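Local atomic coordinates of type II 3-hydroxyacyl-CoA dehydrogenase (Thermus thermophilus, PDB entry 1UAY), a protein that probably catalyses the oxidation of 3-hydroxyacyl-CoA to 3-oxoacyl-CoA in fatty acid beta-oxidation, as a short-chain dehydrogenase with a Rossmann fold. Residues S196-V201 and P205-P210. Residues are numbered along the deposited sequence; the frame is centred on the assembly and turned at random.
Sequences SLAAQV and PRLGRP
The carbonyl O of Leu207 receives NH1 of Arg206 at 3.0 Å, a moderately bent bond (154° at the hydrogen) that lies in the guanidinium plane but is tilted from the carbonyl plane. It holds the Arg206 side chain alongside the residues that follow it, while CB of that residue points away from residues 196-201. The middle of the chain is extended, and the last turn, chi4 76°, rotates the guanidinium so that NE of Arg209 sits over one face, 3.5 Å above the plane; CA of Gly208 meets an edge. Two like charges lie close here, but each is paired with an acid: Glu212 pairs with NH2 of Arg206, and Glu124 of the second subunit with NH1 of Arg209. Across the contact itself no hydrogen bond forms; two of the touches are van der Waals contacts of a carbonyl O with carbon. Val201 turns its side chain toward the loop, with CG1 anti to the backbone N (chi1 -174°), and this methyl rests 4.1 Å from O of Arg206. Its own carbonyl O lies against Pro205, 3.6 Å from CA, with CB of the ring slightly farther away. In the Rossmann fold of short-chain dehydrogenases, the chain after the sixth strand, 171-178, commonly forms the substrate-binding region; residues 196-201 and 205-210 probably belong to its later part, which runs into helix 210-222. A type I turn from Ala198 to Val201, with N of Val201 3.2 Å from O of Ala198, leads the chain out of helix 191-198. CB of Ala198 points at the loop and barely reaches CD2 of Leu207, at 4.5 Å. Leu207 also packs on Leu180. Beyond it, Arg209 is the N-cap residue of helix 210-222, its backbone N hydrogen-bonded to OE1 of Glu212.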
ATOM      1  N   SER A 196     -26.045   6.039  -1.021  1.00 17.93           N
ATOM      2  CA  SER A 196     -24.891   6.919  -0.887  1.00 17.99           C
ATOM      3  C   SER A 196     -23.572   6.191  -1.130  1.00 17.15           C
ATOM      4  O   SER A 196     -22.626   6.776  -1.654  1.00 16.52           O
ATOM      5  CB  SER A 196     -24.879   7.579   0.497  1.00 18.93           C
ATOM      6  OG  SER A 196     -24.793   6.619   1.531  1.00 20.89           O
ATOM      7  N   LEU A 197     -23.507   4.917  -0.757  1.00 15.90           N
ATOM      8  CA  LEU A 197     -22.285   4.150  -0.960  1.00 15.74           C
ATOM      9  C   LEU A 197     -22.085   3.882  -2.448  1.00 13.98           C
ATOM     10  O   LEU A 197     -20.994   4.070  -2.982  1.00 12.83           O
ATOM     11  CB  LEU A 197     -22.349   2.827  -0.190  1.00 17.35           C
ATOM     12  CG  LEU A 197     -21.219   2.567   0.813  1.00 21.92           C
ATOM     13  CD1 LEU A 197     -19.883   2.510   0.089  1.00 23.45           C
ATOM     14  CD2 LEU A 197     -21.200   3.663   1.863  1.00 22.22           C
ATOM     15  N   ALA A 198     -23.147   3.452  -3.118  1.00 12.99           N
ATOM     16  CA  ALA A 198     -23.074   3.167  -4.544  1.00 13.38           C
ATOM     17  C   ALA A 198     -22.682   4.421  -5.321  1.00 13.10           C
ATOM     18  O   ALA A 198     -21.973   4.339  -6.322  1.00 13.03           O
ATOM     19  CB  ALA A 198     -24.415   2.640  -5.042  1.00 13.78           C
ATOM     20  N   ALA A 199     -23.136   5.578  -4.850  1.00 13.51           N
ATOM     21  CA  ALA A 199     -22.838   6.846  -5.510  1.00 13.20           C
ATOM     22  C   ALA A 199     -21.354   7.214  -5.481  1.00 12.52           C
ATOM     23  O   ALA A 199     -20.911   8.080  -6.235  1.00 13.62           O
ATOM     24  CB  ALA A 199     -23.664   7.965  -4.881  1.00 14.08           C
ATOM     25  N   GLN A 200     -20.587   6.561  -4.614  1.00 10.98           N
ATOM     26  CA  GLN A 200     -19.157   6.842  -4.507  1.00 10.73           C
ATOM     27  C   GLN A 200     -18.303   6.110  -5.541  1.00  9.32           C
ATOM     28  O   GLN A 200     -17.138   6.450  -5.732  1.00 10.28           O
ATOM     29  CB  GLN A 200     -18.650   6.481  -3.108  1.00 10.48           C
ATOM     30  CG  GLN A 200     -19.173   7.380  -2.005  1.00 11.43           C
ATOM     31  CD  GLN A 200     -18.529   7.080  -0.667  1.00 12.37           C
ATOM     32  OE1 GLN A 200     -17.304   7.020  -0.555  1.00 12.30           O
ATOM     33  NE2 GLN A 200     -19.350   6.896   0.360  1.00 12.98           N
ATOM     34  N   VAL A 201     -18.880   5.115  -6.207  1.00  9.03           N
ATOM     35  CA  VAL A 201     -18.144   4.332  -7.200  1.00  8.39           C
ATOM     36  C   VAL A 201     -17.973   5.093  -8.511  1.00  8.63           C
ATOM     37  O   VAL A 201     -18.955   5.412  -9.180  1.00  9.81           O
ATOM     38  CB  VAL A 201     -18.864   2.998  -7.498  1.00  8.50           C
ATOM     39  CG1 VAL A 201     -17.999   2.138  -8.411  1.00 10.23           C
ATOM     40  CG2 VAL A 201     -19.164   2.259  -6.197  1.00  9.34           C
ATOM     41  N   PRO A 205     -20.517   3.093 -12.523  1.00  9.16           N
ATOM     42  CA  PRO A 205     -21.246   3.738 -11.426  1.00 10.07           C
ATOM     43  C   PRO A 205     -22.431   2.900 -10.971  1.00 10.88           C
ATOM     44  O   PRO A 205     -23.589   3.285 -11.136  1.00 13.28           O
ATOM     45  CB  PRO A 205     -21.658   5.071 -12.038  1.00  9.17           C
ATOM     46  CG  PRO A 205     -21.939   4.691 -13.460  1.00 10.11           C
ATOM     47  CD  PRO A 205     -20.799   3.752 -13.812  1.00 11.29           C
ATOM     48  N   ARG A 206     -22.123   1.753 -10.378  1.00 11.25           N
ATOM     49  CA  ARG A 206     -23.144   0.824  -9.926  1.00 10.56           C
ATOM     50  C   ARG A 206     -22.517  -0.246  -9.051  1.00 11.63           C
ATOM     51  O   ARG A 206     -21.298  -0.284  -8.866  1.00 11.72           O
ATOM     52  CB  ARG A 206     -23.770   0.136 -11.137  1.00 10.95           C
ATOM     53  CG  ARG A 206     -22.738  -0.602 -11.999  1.00  9.64           C
ATOM     54  CD  ARG A 206     -23.402  -1.572 -12.967  1.00  9.53           C
ATOM     55  NE  ARG A 206     -22.483  -2.102 -13.977  1.00 10.46           N
ATOM     56  CZ  ARG A 206     -21.560  -3.036 -13.762  1.00 10.52           C
ATOM     57  NH1 ARG A 206     -21.410  -3.574 -12.556  1.00 11.46           N
ATOM     58  NH2 ARG A 206     -20.789  -3.441 -14.761  1.00 10.54           N
ATOM     59  N   LEU A 207     -23.362  -1.117  -8.512  1.00 11.09           N
ATOM     60  CA  LEU A 207     -22.877  -2.226  -7.707  1.00 11.77           C
ATOM     61  C   LEU A 207     -22.236  -3.197  -8.689  1.00 11.05           C
ATOM     62  O   LEU A 207     -22.670  -3.302  -9.837  1.00 11.22           O
ATOM     63  CB  LEU A 207     -24.037  -2.930  -7.001  1.00 13.57           C
ATOM     64  CG  LEU A 207     -24.799  -2.151  -5.932  1.00 15.65           C
ATOM     65  CD1 LEU A 207     -25.975  -2.982  -5.439  1.00 17.70           C
ATOM     66  CD2 LEU A 207     -23.862  -1.813  -4.788  1.00 16.60           C
ATOM     67  N   GLY A 208     -21.197  -3.897  -8.251  1.00 10.46           N
ATOM     68  CA  GLY A 208     -20.568  -4.859  -9.128  1.00 10.68           C
ATOM     69  C   GLY A 208     -21.513  -6.030  -9.327  1.00 11.00           C
ATOM     70  O   GLY A 208     -22.371  -6.294  -8.484  1.00 10.86           O
ATOM     71  N   ARG A 209     -21.364  -6.721 -10.450  1.00 11.09           N
ATOM     72  CA  ARG A 209     -22.190  -7.878 -10.761  1.00 11.63           C
ATOM     73  C   ARG A 209     -21.432  -9.108 -10.282  1.00 11.55           C
ATOM     74  O   ARG A 209     -20.217  -9.198 -10.455  1.00 10.55           O
ATOM     75  CB  ARG A 209     -22.424  -7.960 -12.270  1.00 13.00           C
ATOM     76  CG  ARG A 209     -23.169  -6.760 -12.831  1.00 14.24           C
ATOM     77  CD  ARG A 209     -23.029  -6.664 -14.337  1.00 16.24           C
ATOM     78  NE  ARG A 209     -23.785  -5.534 -14.864  1.00 17.95           N
ATOM     79  CZ  ARG A 209     -23.716  -5.107 -16.120  1.00 19.69           C
ATOM     80  NH1 ARG A 209     -22.919  -5.716 -16.988  1.00 20.51           N
ATOM     81  NH2 ARG A 209     -24.444  -4.069 -16.507  1.00 20.35           N
ATOM     82  N   PRO A 210     -22.134 -10.070  -9.662  1.00 11.16           N
ATOM     83  CA  PRO A 210     -21.459 -11.279  -9.177  1.00 11.81           C
ATOM     84  C   PRO A 210     -20.619 -11.956 -10.262  1.00 10.63           C
ATOM     85  O   PRO A 210     -19.544 -12.490  -9.985  1.00 10.07           O
ATOM     86  CB  PRO A 210     -22.620 -12.152  -8.712  1.00 12.94           C
ATOM     87  CG  PRO A 210     -23.631 -11.140  -8.249  1.00 14.64           C
ATOM     88  CD  PRO A 210     -23.572 -10.105  -9.346  1.00 12.97           C
TER